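Local coordinates for alpha-1,2-mannosyltransferase (Ktr4), putative (Neosartorya fumigata, PDB 7BOO), which is a putative fungal glycosyltransferase of the GT-A clan, built around a mixed beta sheet with helices packed against it, at residues 100-105 with 124-129; 146-151 with 163-168; 190-195 with 279-284. All coordinates share one frame; numbering follows the deposited sequence.

Contacts 1 and 3 lie on one mixed sheet of this GT-A-type fold, their centres 15 Å apart: contact 1 pairs parallel strands 102-106 and 126-130, while contact 3 lies near the centre of the chain, where strand 189-192 meets the start of strand 284-287. They touch by packing of Trp102 on Val193. Contact 2 lies off the sheet, joining helices 144-157 and 165-177, with its centre 30 Å from that of contact 1 and 23 Å from that of contact 3. The three follow in series along the chain, so the helices of contact 2 connect the sheet strands of the first contact to strand 189-192.

Contact 1. Residues 100-105 with 124-129; sequences YPWIFF and AKCYYE
The rings of Phe104 and Tyr128 run side by side and point the same way, their planes only 26° apart but slid so far that they barely overlap; Phe104 CD2 comes to 3.6 Å from Tyr128 CE1. At the edge of the Phe104 ring sits Cys126, whose SG is 4.0 Å from Phe104 CE2. The same sulfur approaches the indole of Trp102 obliquely, making a second sulfur-aromatic contact. Phe104 holds CG anti to its carbonyl carbon (chi1 -58°), as does Tyr128, which sends both rings off the same face of the sheet in the same direction. Across the sheet, on the face of Ile103 and Tyr127, Pro101 CB meets the Tyr127 ring in its plane, 3.9 Å from Tyr127 CE2, while Ile103 CG2 packs 3.8 Å from Glu129 CG.

Between these two side-chain layers the backbones pair in parallel: Trp102 N bonds to Lys125 O, Tyr127 N to Trp102 O, Phe104 N to Tyr127 O in an almost straight bond (176°), and Glu129 N to Phe104 O. The pairing closes a beta-alpha-beta unit whose helix 112-119 lies over the Phe104 and Tyr128 face, Phe114 meeting Phe104 edge-to-face and Thr118 binding Tyr128 OH. Helix 80-98 holds Trp102 NE1 through Glu91, and strand 69-74 pairs with the other side of strand 102-106.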
loop_
_atom_site.group_PDB
_atom_site.type_symbol
_atom_site.label_atom_id
_atom_site.label_comp_id
_atom_site.label_asym_id
_atom_site.label_seq_id
_atom_site.Cartn_x
_atom_site.Cartn_y
_atom_site.Cartn_z
ATOM N N TYR A 100 4.304 12.041 14.862
ATOM C CA TYR A 100 4.855 12.250 13.528
ATOM C C TYR A 100 3.923 13.175 12.746
ATOM O O TYR A 100 2.707 13.173 12.967
ATOM C CB TYR A 100 5.088 10.902 12.806
ATOM C CG TYR A 100 6.377 10.219 13.195
ATOM C CD1 TYR A 100 7.553 10.492 12.510
ATOM C CD2 TYR A 100 6.432 9.309 14.251
ATOM C CE1 TYR A 100 8.746 9.882 12.855
ATOM C CE2 TYR A 100 7.630 8.702 14.609
ATOM C CZ TYR A 100 8.782 8.992 13.901
ATOM O OH TYR A 100 9.972 8.376 14.206
ATOM N N PRO A 101 4.483 13.993 11.847
ATOM C CA PRO A 101 3.670 14.924 11.073
ATOM C C PRO A 101 2.765 14.244 10.027
ATOM O O PRO A 101 3.086 13.150 9.560
ATOM C CB PRO A 101 4.711 15.772 10.357
ATOM C CG PRO A 101 5.874 14.876 10.191
ATOM C CD PRO A 101 5.889 13.984 11.393
ATOM N N TRP A 102 1.646 14.901 9.706
ATOM C CA TRP A 102 0.747 14.512 8.615
ATOM C C TRP A 102 0.991 15.423 7.413
ATOM O O TRP A 102 1.063 16.647 7.571
ATOM C CB TRP A 102 -0.722 14.663 9.021
ATOM C CG TRP A 102 -1.237 13.709 10.043
ATOM C CD1 TRP A 102 -1.123 13.817 11.405
ATOM C CD2 TRP A 102 -2.006 12.523 9.800
ATOM N NE1 TRP A 102 -1.756 12.764 12.018
ATOM C CE2 TRP A 102 -2.311 11.957 11.058
ATOM C CE3 TRP A 102 -2.462 11.881 8.642
ATOM C CZ2 TRP A 102 -3.052 10.776 11.189
ATOM C CZ3 TRP A 102 -3.194 10.702 8.772
ATOM C CH2 TRP A 102 -3.484 10.165 10.035
ATOM N N ILE A 103 1.109 14.838 6.222
ATOM C CA ILE A 103 1.238 15.580 4.978
ATOM C C ILE A 103 0.116 15.119 4.045
ATOM O O ILE A 103 0.059 13.941 3.661
ATOM C CB ILE A 103 2.623 15.388 4.329
ATOM C CG1 ILE A 103 3.732 15.656 5.355
ATOM C CG2 ILE A 103 2.802 16.330 3.142
ATOM C CD1 ILE A 103 5.133 15.506 4.831
ATOM N N PHE A 104 -0.770 16.055 3.704
ATOM C CA PHE A 104 -1.917 15.806 2.854
ATOM C C PHE A 104 -1.638 16.288 1.439
ATOM O O PHE A 104 -1.042 17.356 1.242
ATOM C CB PHE A 104 -3.157 16.482 3.433
ATOM C CG PHE A 104 -3.482 16.037 4.835
ATOM C CD1 PHE A 104 -3.988 14.764 5.070
ATOM C CD2 PHE A 104 -3.254 16.872 5.919
ATOM C CE1 PHE A 104 -4.276 14.344 6.355
ATOM C CE2 PHE A 104 -3.539 16.457 7.211
ATOM C CZ PHE A 104 -4.053 15.190 7.435
ATOM N N PHE A 105 -2.046 15.488 0.458
ATOM C CA PHE A 105 -1.811 15.786 -0.955
ATOM C C PHE A 105 -3.128 15.794 -1.694
ATOM O O PHE A 105 -4.022 14.994 -1.406
ATOM C CB PHE A 105 -0.881 14.765 -1.603
ATOM C CG PHE A 105 0.507 14.755 -1.036
ATOM C CD1 PHE A 105 0.811 13.980 0.068
ATOM C CD2 PHE A 105 1.509 15.531 -1.606
ATOM C CE1 PHE A 105 2.094 13.969 0.599
ATOM C CE2 PHE A 105 2.786 15.525 -1.086
ATOM C CZ PHE A 105 3.088 14.736 0.019
ATOM N N ALA A 124 0.583 16.896 16.330
ATOM C CA ALA A 124 1.693 17.049 15.388
ATOM C C ALA A 124 1.387 18.109 14.341
ATOM O O ALA A 124 0.246 18.530 14.181
ATOM C CB ALA A 124 2.006 15.725 14.714
ATOM N N LYS A 125 2.418 18.491 13.597
ATOM C CA LYS A 125 2.296 19.472 12.527
ATOM C C LYS A 125 1.591 18.797 11.346
ATOM O O LYS A 125 1.845 17.627 11.074
ATOM C CB LYS A 125 3.674 19.979 12.079
ATOM C CG LYS A 125 4.477 20.757 13.126
ATOM C CD LYS A 125 5.260 19.852 14.077
ATOM C CE LYS A 125 6.247 20.622 14.948
ATOM N NZ LYS A 125 7.623 20.673 14.376
ATOM N N CYS A 126 0.706 19.536 10.681
ATOM C CA CYS A 126 0.017 19.109 9.470
ATOM C C CYS A 126 0.496 20.000 8.350
ATOM O O CYS A 126 0.678 21.196 8.558
ATOM C CB CYS A 126 -1.491 19.272 9.585
ATOM S SG CYS A 126 -2.281 18.082 10.673
ATOM N N TYR A 127 0.692 19.421 7.170
ATOM C CA TYR A 127 1.100 20.153 5.981
ATOM C C TYR A 127 0.111 19.851 4.876
ATOM O O TYR A 127 -0.482 18.761 4.837
ATOM C CB TYR A 127 2.510 19.747 5.560
ATOM C CG TYR A 127 3.523 20.010 6.633
ATOM C CD1 TYR A 127 4.167 21.248 6.726
ATOM C CD2 TYR A 127 3.828 19.038 7.583
ATOM C CE1 TYR A 127 5.093 21.502 7.727
ATOM C CE2 TYR A 127 4.754 19.284 8.591
ATOM C CZ TYR A 127 5.385 20.519 8.654
ATOM O OH TYR A 127 6.303 20.764 9.649
ATOM N N TYR A 128 -0.075 20.824 3.989
ATOM C CA TYR A 128 -1.124 20.770 2.975
ATOM C C TYR A 128 -0.456 21.075 1.660
ATOM O O TYR A 128 0.059 22.173 1.472
ATOM C CB TYR A 128 -2.245 21.763 3.305
ATOM C CG TYR A 128 -2.794 21.511 4.690
ATOM C CD1 TYR A 128 -3.795 20.571 4.897
ATOM C CD2 TYR A 128 -2.245 22.145 5.809
ATOM C CE1 TYR A 128 -4.271 20.297 6.175
ATOM C CE2 TYR A 128 -2.713 21.874 7.091
ATOM C CZ TYR A 128 -3.730 20.947 7.269
ATOM O OH TYR A 128 -4.217 20.673 8.526
ATOM N N GLU A 129 -0.423 20.080 0.776
ATOM C CA GLU A 129 0.387 20.136 -0.431
ATOM C C GLU A 129 -0.474 19.874 -1.651
ATOM O O GLU A 129 -1.456 19.116 -1.598
ATOM C CB GLU A 129 1.512 19.103 -0.375
ATOM C CG GLU A 129 2.471 19.245 0.799
ATOM C CD GLU A 129 3.317 20.508 0.753
ATOM O OE1 GLU A 129 3.518 21.064 -0.338
ATOM O OE2 GLU A 129 3.804 20.932 1.817
#

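Contact 2. Residues 146-151 with 163-168; sequences LFRESA and DKLSYH
Phe147 turns its CG away from its own backbone N (chi1 164°), which carries the ring from helix 144-157 across to Leu165 and His168 at the beginning of helix 165-177. Two successive helices are thus joined through an aromatic T-shaped pair: the edge of Phe147 points at the face of His168, the planes stand 87° apart, and Phe147 CE1 is 3.6 Å from His168 CE1. Leu165 takes a similar first torsion and lays its methyl over one face of the phenyl ring as a CH-pi contact, with Leu165 CD1 3.8 Å from Phe147 CZ. The opposite face is approached by Ala151 CB, one helical turn on.

Asp163, just before the second helix, reaches back to the first. Its OD1 lies 3.3 Å from Ala151 CB, and Phe147 CZ is 3.5 Å from the same Asp163 OD1, while the other oxygen, OD2, has Tyr161 as its hydrogen-bond partner. Phe310 of helix 308-311 also packs against Phe147, Leu165 and His168, so the ring cluster joins three helices.

The imidazole is held at its ND1 edge, with the acceptor in the ring plane. Lys164, at the N-cap position, offers its carbonyl to two donors on opposite faces of the carbonyl plane: His168 ND1 donates to Lys164 O at 3.2 Å, and Tyr167 N completes the pair. The guanidinium of Arg148 lies with one face over Phe147 CE2. A water, held in the guanidinium plane, bridges the two helices, accepting from Arg148 NH1 at 2.8 Å and from Leu165 N at 3.0 Å.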
loop_
_atom_site.group_PDB
_atom_site.type_symbol
_atom_site.label_atom_id
_atom_site.label_comp_id
_atom_site.label_asym_id
_atom_site.label_seq_id
_atom_site.Cartn_x
_atom_site.Cartn_y
_atom_site.Cartn_z
ATOM N N LEU A 146 -7.797 7.039 -27.487
ATOM C CA LEU A 146 -7.486 5.643 -27.177
ATOM C C LEU A 146 -7.792 5.365 -25.713
ATOM O O LEU A 146 -8.304 4.289 -25.389
ATOM C CB LEU A 146 -6.013 5.294 -27.431
ATOM C CG LEU A 146 -5.471 5.200 -28.860
ATOM C CD1 LEU A 146 -4.015 4.781 -28.791
ATOM C CD2 LEU A 146 -6.263 4.216 -29.705
ATOM N N PHE A 147 -7.458 6.321 -24.838
ATOM C CA PHE A 147 -7.844 6.218 -23.434
ATOM C C PHE A 147 -9.363 6.027 -23.270
ATOM O O PHE A 147 -9.804 5.092 -22.587
ATOM C CB PHE A 147 -7.386 7.429 -22.597
ATOM C CG PHE A 147 -8.095 7.517 -21.280
ATOM C CD1 PHE A 147 -7.772 6.634 -20.266
ATOM C CD2 PHE A 147 -9.154 8.397 -21.088
ATOM C CE1 PHE A 147 -8.448 6.661 -19.057
ATOM C CE2 PHE A 147 -9.841 8.420 -19.881
ATOM C CZ PHE A 147 -9.490 7.544 -18.867
ATOM N N ARG A 148 -10.151 6.900 -23.894
ATOM C CA ARG A 148 -11.609 6.851 -23.751
ATOM C C ARG A 148 -12.210 5.559 -24.315
ATOM O O ARG A 148 -13.155 5.024 -23.741
ATOM C CB ARG A 148 -12.293 8.095 -24.363
ATOM C CG ARG A 148 -12.006 9.428 -23.648
ATOM C CD ARG A 148 -12.547 9.509 -22.214
ATOM N NE ARG A 148 -12.082 10.700 -21.480
ATOM C CZ ARG A 148 -12.311 10.955 -20.183
ATOM N NH1 ARG A 148 -12.994 10.099 -19.416
ATOM N NH2 ARG A 148 -11.831 12.068 -19.629
ATOM N N GLU A 149 -11.648 5.037 -25.402
ATOM C CA GLU A 149 -12.131 3.780 -25.978
ATOM C C GLU A 149 -11.874 2.576 -25.063
ATOM O O GLU A 149 -12.770 1.758 -24.832
ATOM C CB GLU A 149 -11.496 3.540 -27.346
ATOM C CG GLU A 149 -11.977 4.514 -28.416
ATOM C CD GLU A 149 -11.130 4.485 -29.688
ATOM O OE1 GLU A 149 -11.464 5.232 -30.634
ATOM O OE2 GLU A 149 -10.133 3.729 -29.751
ATOM N N SER A 150 -10.658 2.462 -24.544
ATOM C CA SER A 150 -10.349 1.349 -23.648
ATOM C C SER A 150 -11.108 1.492 -22.313
ATOM O O SER A 150 -11.582 0.484 -21.768
ATOM C CB SER A 150 -8.836 1.170 -23.468
ATOM O OG SER A 150 -8.220 2.367 -23.062
ATOM N N ALA A 151 -11.271 2.727 -21.825
ATOM C CA ALA A 151 -12.078 3.004 -20.622
ATOM C C ALA A 151 -13.541 2.556 -20.776
ATOM O O ALA A 151 -14.128 1.999 -19.842
ATOM C CB ALA A 151 -12.028 4.480 -20.245
ATOM N N ASP A 163 -15.535 3.809 -15.340
ATOM C CA ASP A 163 -14.192 4.366 -15.422
ATOM C C ASP A 163 -14.182 5.884 -15.217
ATOM O O ASP A 163 -15.116 6.577 -15.610
ATOM C CB ASP A 163 -13.568 4.022 -16.765
ATOM C CG ASP A 163 -12.102 4.294 -16.790
ATOM O OD1 ASP A 163 -11.719 5.448 -17.131
ATOM O OD2 ASP A 163 -11.348 3.376 -16.422
ATOM N N LYS A 164 -13.125 6.372 -14.575
ATOM C CA LYS A 164 -12.815 7.803 -14.520
ATOM C C LYS A 164 -11.319 7.999 -14.741
ATOM O O LYS A 164 -10.500 7.223 -14.233
ATOM C CB LYS A 164 -13.184 8.399 -13.160
ATOM C CG LYS A 164 -14.655 8.317 -12.804
ATOM C CD LYS A 164 -14.976 9.290 -11.687
ATOM C CE LYS A 164 -16.317 8.992 -11.050
ATOM N NZ LYS A 164 -16.692 10.083 -10.111
ATOM N N LEU A 165 -10.964 9.054 -15.468
ATOM C CA LEU A 165 -9.565 9.407 -15.682
ATOM C C LEU A 165 -8.827 9.560 -14.347
ATOM O O LEU A 165 -7.689 9.135 -14.216
ATOM C CB LEU A 165 -9.449 10.705 -16.499
ATOM C CG LEU A 165 -8.031 11.236 -16.756
ATOM C CD1 LEU A 165 -7.166 10.216 -17.480
ATOM C CD2 LEU A 165 -8.098 12.539 -17.546
ATOM N N SER A 166 -9.495 10.151 -13.368
ATOM C CA SER A 166 -8.891 10.411 -12.064
ATOM C C SER A 166 -8.415 9.148 -11.338
ATOM O O SER A 166 -7.435 9.221 -10.593
ATOM C CB SER A 166 -9.843 11.224 -11.182
ATOM O OG SER A 166 -11.018 10.501 -10.903
ATOM N N TYR A 167 -9.068 7.999 -11.566
ATOM C CA TYR A 167 -8.612 6.731 -10.974
ATOM C C TYR A 167 -7.236 6.386 -11.508
ATOM O O TYR A 167 -6.341 5.996 -10.751
ATOM C CB TYR A 167 -9.560 5.555 -11.278
ATOM C CG TYR A 167 -11.003 5.704 -10.831
ATOM C CD1 TYR A 167 -11.368 6.531 -9.757
ATOM C CD2 TYR A 167 -12.013 4.969 -11.463
ATOM C CE1 TYR A 167 -12.695 6.634 -9.348
ATOM C CE2 TYR A 167 -13.333 5.068 -11.061
ATOM C CZ TYR A 167 -13.671 5.906 -10.011
ATOM O OH TYR A 167 -14.984 6.004 -9.624
ATOM N N HIS A 168 -7.067 6.563 -12.817
ATOM C CA HIS A 168 -5.793 6.277 -13.480
ATOM C C HIS A 168 -4.698 7.232 -13.018
ATOM O O HIS A 168 -3.550 6.824 -12.834
ATOM C CB HIS A 168 -5.926 6.384 -14.999
ATOM C CG HIS A 168 -6.827 5.357 -15.609
ATOM N ND1 HIS A 168 -8.199 5.474 -15.600
ATOM C CD2 HIS A 168 -6.557 4.209 -16.266
ATOM C CE1 HIS A 168 -8.729 4.436 -16.217
ATOM N NE2 HIS A 168 -7.755 3.653 -16.627
HETATM O O HOH W 1 -13.195 10.716 -16.667
#

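Contact 3. Residues 190-195 with 279-284; sequences YWRVEP and FWSNFE
An antiparallel pairing inside the central mixed sheet brings Arg192 of strand 189-192 against Glu284, where strand 284-287 begins. The two form a hydrogen-bonded pair: Arg192 N donates to Glu284 O at 2.8 Å, the donor lying in the carbonyl plane. One residue earlier, Trp191 CA makes a CA-H...O contact with the same Glu284 O.

On the face shared by the Arg192 and Glu284 side chains, both oxygens of the Glu284 carboxylate have hydrogen-bond partners. Tyr190 OH donates to Glu284 OE2 at 2.7 Å, meeting the oxygen from above the carboxylate plane, and a water that accepts from Arg192 NH1 donates to the same OE2. The second oxygen, OE1, is bound by Tyr218 and His320, so the buried acid is well satisfied.

In GT-A folds the end of such a strand commonly leads into the acidic DXD-type motif, and Glu194 probably stands at the corresponding place. Arg192, extended from CG to NE, grips one oxygen of that residue side-on: Arg192 NE is 3.0 Å and Arg192 NH2 3.1 Å from Glu194 OE2, a salt bridge made in the guanidinium plane. Ser281 O lies over one guanidinium face, too steeply placed for a hydrogen bond, and Asp316 forms a further salt bridge to Arg192 NH1.

Glu194 also crosses Asn282 at about a right angle, with Glu194 CG 3.3 Å from Asn282 CB, and a water links Glu194 N to Asn282 O. Across the sheet, Trp191 NE1 comes within 3.5 Å of Phe283 CE2, the two rings meeting obliquely.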
loop_
_atom_site.group_PDB
_atom_site.type_symbol
_atom_site.label_atom_id
_atom_site.label_comp_id
_atom_site.label_asym_id
_atom_site.label_seq_id
_atom_site.Cartn_x
_atom_site.Cartn_y
_atom_site.Cartn_z
ATOM N N TYR A 190 7.607 6.811 4.818
ATOM C CA TYR A 190 6.234 7.271 4.784
ATOM C C TYR A 190 5.315 6.166 5.290
ATOM O O TYR A 190 5.652 4.985 5.201
ATOM C CB TYR A 190 5.829 7.698 3.366
ATOM C CG TYR A 190 5.659 6.528 2.413
ATOM C CD1 TYR A 190 6.768 5.908 1.849
ATOM C CD2 TYR A 190 4.390 6.031 2.092
ATOM C CE1 TYR A 190 6.629 4.823 0.999
ATOM C CE2 TYR A 190 4.243 4.944 1.230
ATOM C CZ TYR A 190 5.368 4.342 0.693
ATOM O OH TYR A 190 5.266 3.259 -0.152
ATOM N N TRP A 191 4.169 6.580 5.823
ATOM C CA TRP A 191 3.063 5.694 6.169
ATOM C C TRP A 191 1.880 6.267 5.403
ATOM O O TRP A 191 1.350 7.316 5.759
ATOM C CB TRP A 191 2.803 5.701 7.678
ATOM C CG TRP A 191 1.713 4.778 8.175
ATOM C CD1 TRP A 191 0.664 4.258 7.462
ATOM C CD2 TRP A 191 1.562 4.295 9.510
ATOM N NE1 TRP A 191 -0.114 3.474 8.268
ATOM C CE2 TRP A 191 0.413 3.471 9.531
ATOM C CE3 TRP A 191 2.291 4.468 10.690
ATOM C CZ2 TRP A 191 -0.025 2.817 10.688
ATOM C CZ3 TRP A 191 1.851 3.820 11.849
ATOM C CH2 TRP A 191 0.702 2.999 11.834
ATOM N N ARG A 192 1.492 5.581 4.329
ATOM C CA ARG A 192 0.358 5.974 3.516
ATOM C C ARG A 192 -0.939 5.606 4.225
ATOM O O ARG A 192 -1.133 4.442 4.630
ATOM C CB ARG A 192 0.428 5.296 2.146
ATOM C CG ARG A 192 -0.822 5.446 1.297
ATOM C CD ARG A 192 -0.580 4.883 -0.089
ATOM N NE ARG A 192 -1.842 4.662 -0.789
ATOM C CZ ARG A 192 -1.962 4.056 -1.971
ATOM N NH1 ARG A 192 -0.896 3.606 -2.623
ATOM N NH2 ARG A 192 -3.170 3.881 -2.484
ATOM N N VAL A 193 -1.842 6.583 4.316
ATOM C CA VAL A 193 -3.124 6.430 4.987
ATOM C C VAL A 193 -4.214 6.841 4.008
ATOM O O VAL A 193 -4.101 7.887 3.353
ATOM C CB VAL A 193 -3.204 7.327 6.246
ATOM C CG1 VAL A 193 -4.526 7.123 6.968
ATOM C CG2 VAL A 193 -2.031 7.043 7.177
ATOM N N GLU A 194 -5.251 6.013 3.890
ATOM C CA GLU A 194 -6.404 6.319 3.039
ATOM C C GLU A 194 -7.527 6.883 3.878
ATOM O O GLU A 194 -7.682 6.491 5.043
ATOM C CB GLU A 194 -6.944 5.087 2.299
ATOM C CG GLU A 194 -6.115 4.590 1.127
ATOM C CD GLU A 194 -5.796 5.631 0.085
ATOM O OE1 GLU A 194 -6.698 6.408 -0.267
ATOM O OE2 GLU A 194 -4.640 5.650 -0.398
ATOM N N PRO A 195 -8.351 7.762 3.272
ATOM C CA PRO A 195 -9.371 8.482 3.995
ATOM C C PRO A 195 -10.302 7.662 4.823
ATOM O O PRO A 195 -10.574 8.074 5.936
ATOM C CB PRO A 195 -10.157 9.190 2.888
ATOM C CG PRO A 195 -9.132 9.444 1.851
ATOM C CD PRO A 195 -8.264 8.228 1.870
ATOM N N PHE A 279 0.435 -6.614 -2.339
ATOM C CA PHE A 279 0.275 -5.954 -1.053
ATOM C C PHE A 279 -0.796 -4.895 -1.239
ATOM O O PHE A 279 -0.770 -4.140 -2.227
ATOM C CB PHE A 279 1.587 -5.304 -0.648
ATOM C CG PHE A 279 2.750 -6.232 -0.703
ATOM C CD1 PHE A 279 2.806 -7.334 0.147
ATOM C CD2 PHE A 279 3.792 -6.012 -1.594
ATOM C CE1 PHE A 279 3.879 -8.194 0.119
ATOM C CE2 PHE A 279 4.868 -6.874 -1.631
ATOM C CZ PHE A 279 4.922 -7.958 -0.780
ATOM N N TRP A 280 -1.769 -4.851 -0.333
ATOM C CA TRP A 280 -2.908 -3.972 -0.543
ATOM C C TRP A 280 -2.552 -2.532 -0.137
ATOM O O TRP A 280 -2.664 -2.146 1.026
ATOM C CB TRP A 280 -4.143 -4.485 0.189
ATOM C CG TRP A 280 -5.435 -4.034 -0.433
ATOM C CD1 TRP A 280 -5.665 -3.714 -1.753
ATOM C CD2 TRP A 280 -6.680 -3.891 0.232
ATOM N NE1 TRP A 280 -6.970 -3.359 -1.933
ATOM C CE2 TRP A 280 -7.625 -3.466 -0.735
ATOM C CE3 TRP A 280 -7.095 -4.073 1.553
ATOM C CZ2 TRP A 280 -8.962 -3.224 -0.418
ATOM C CZ3 TRP A 280 -8.436 -3.830 1.874
ATOM C CH2 TRP A 280 -9.348 -3.407 0.889
ATOM N N SER A 281 -2.167 -1.757 -1.150
ATOM C CA SER A 281 -1.404 -0.521 -0.995
ATOM C C SER A 281 -2.110 0.669 -0.338
ATOM O O SER A 281 -1.458 1.664 -0.037
ATOM C CB SER A 281 -0.879 -0.086 -2.360
ATOM O OG SER A 281 -1.952 0.333 -3.184
ATOM N N ASN A 282 -3.424 0.607 -0.135
ATOM C CA ASN A 282 -4.081 1.610 0.698
ATOM C C ASN A 282 -3.408 1.771 2.078
ATOM O O ASN A 282 -3.408 2.873 2.621
ATOM C CB ASN A 282 -5.590 1.365 0.843
ATOM C CG ASN A 282 -5.918 -0.048 1.215
ATOM O OD1 ASN A 282 -5.738 -0.468 2.355
ATOM N ND2 ASN A 282 -6.436 -0.781 0.252
ATOM N N PHE A 283 -2.840 0.683 2.612
ATOM C CA PHE A 283 -1.896 0.727 3.739
ATOM C C PHE A 283 -0.496 0.458 3.209
ATOM O O PHE A 283 -0.287 -0.565 2.556
ATOM C CB PHE A 283 -2.225 -0.358 4.776
ATOM C CG PHE A 283 -1.183 -0.499 5.866
ATOM C CD1 PHE A 283 -0.017 -1.231 5.658
ATOM C CD2 PHE A 283 -1.371 0.107 7.101
ATOM C CE1 PHE A 283 0.948 -1.339 6.646
ATOM C CE2 PHE A 283 -0.415 -0.004 8.098
ATOM C CZ PHE A 283 0.744 -0.723 7.869
ATOM N N GLU A 284 0.459 1.340 3.514
ATOM C CA GLU A 284 1.887 1.081 3.276
ATOM C C GLU A 284 2.711 1.822 4.300
ATOM O O GLU A 284 2.396 2.963 4.613
ATOM C CB GLU A 284 2.351 1.585 1.909
ATOM C CG GLU A 284 1.657 0.982 0.717
ATOM C CD GLU A 284 2.304 1.360 -0.605
ATOM O OE1 GLU A 284 2.342 0.480 -1.507
ATOM O OE2 GLU A 284 2.774 2.519 -0.752
HETATM O O HOH W 2 1.762 4.535 -2.342
HETATM O O HOH W 3 -4.775 3.321 4.958
#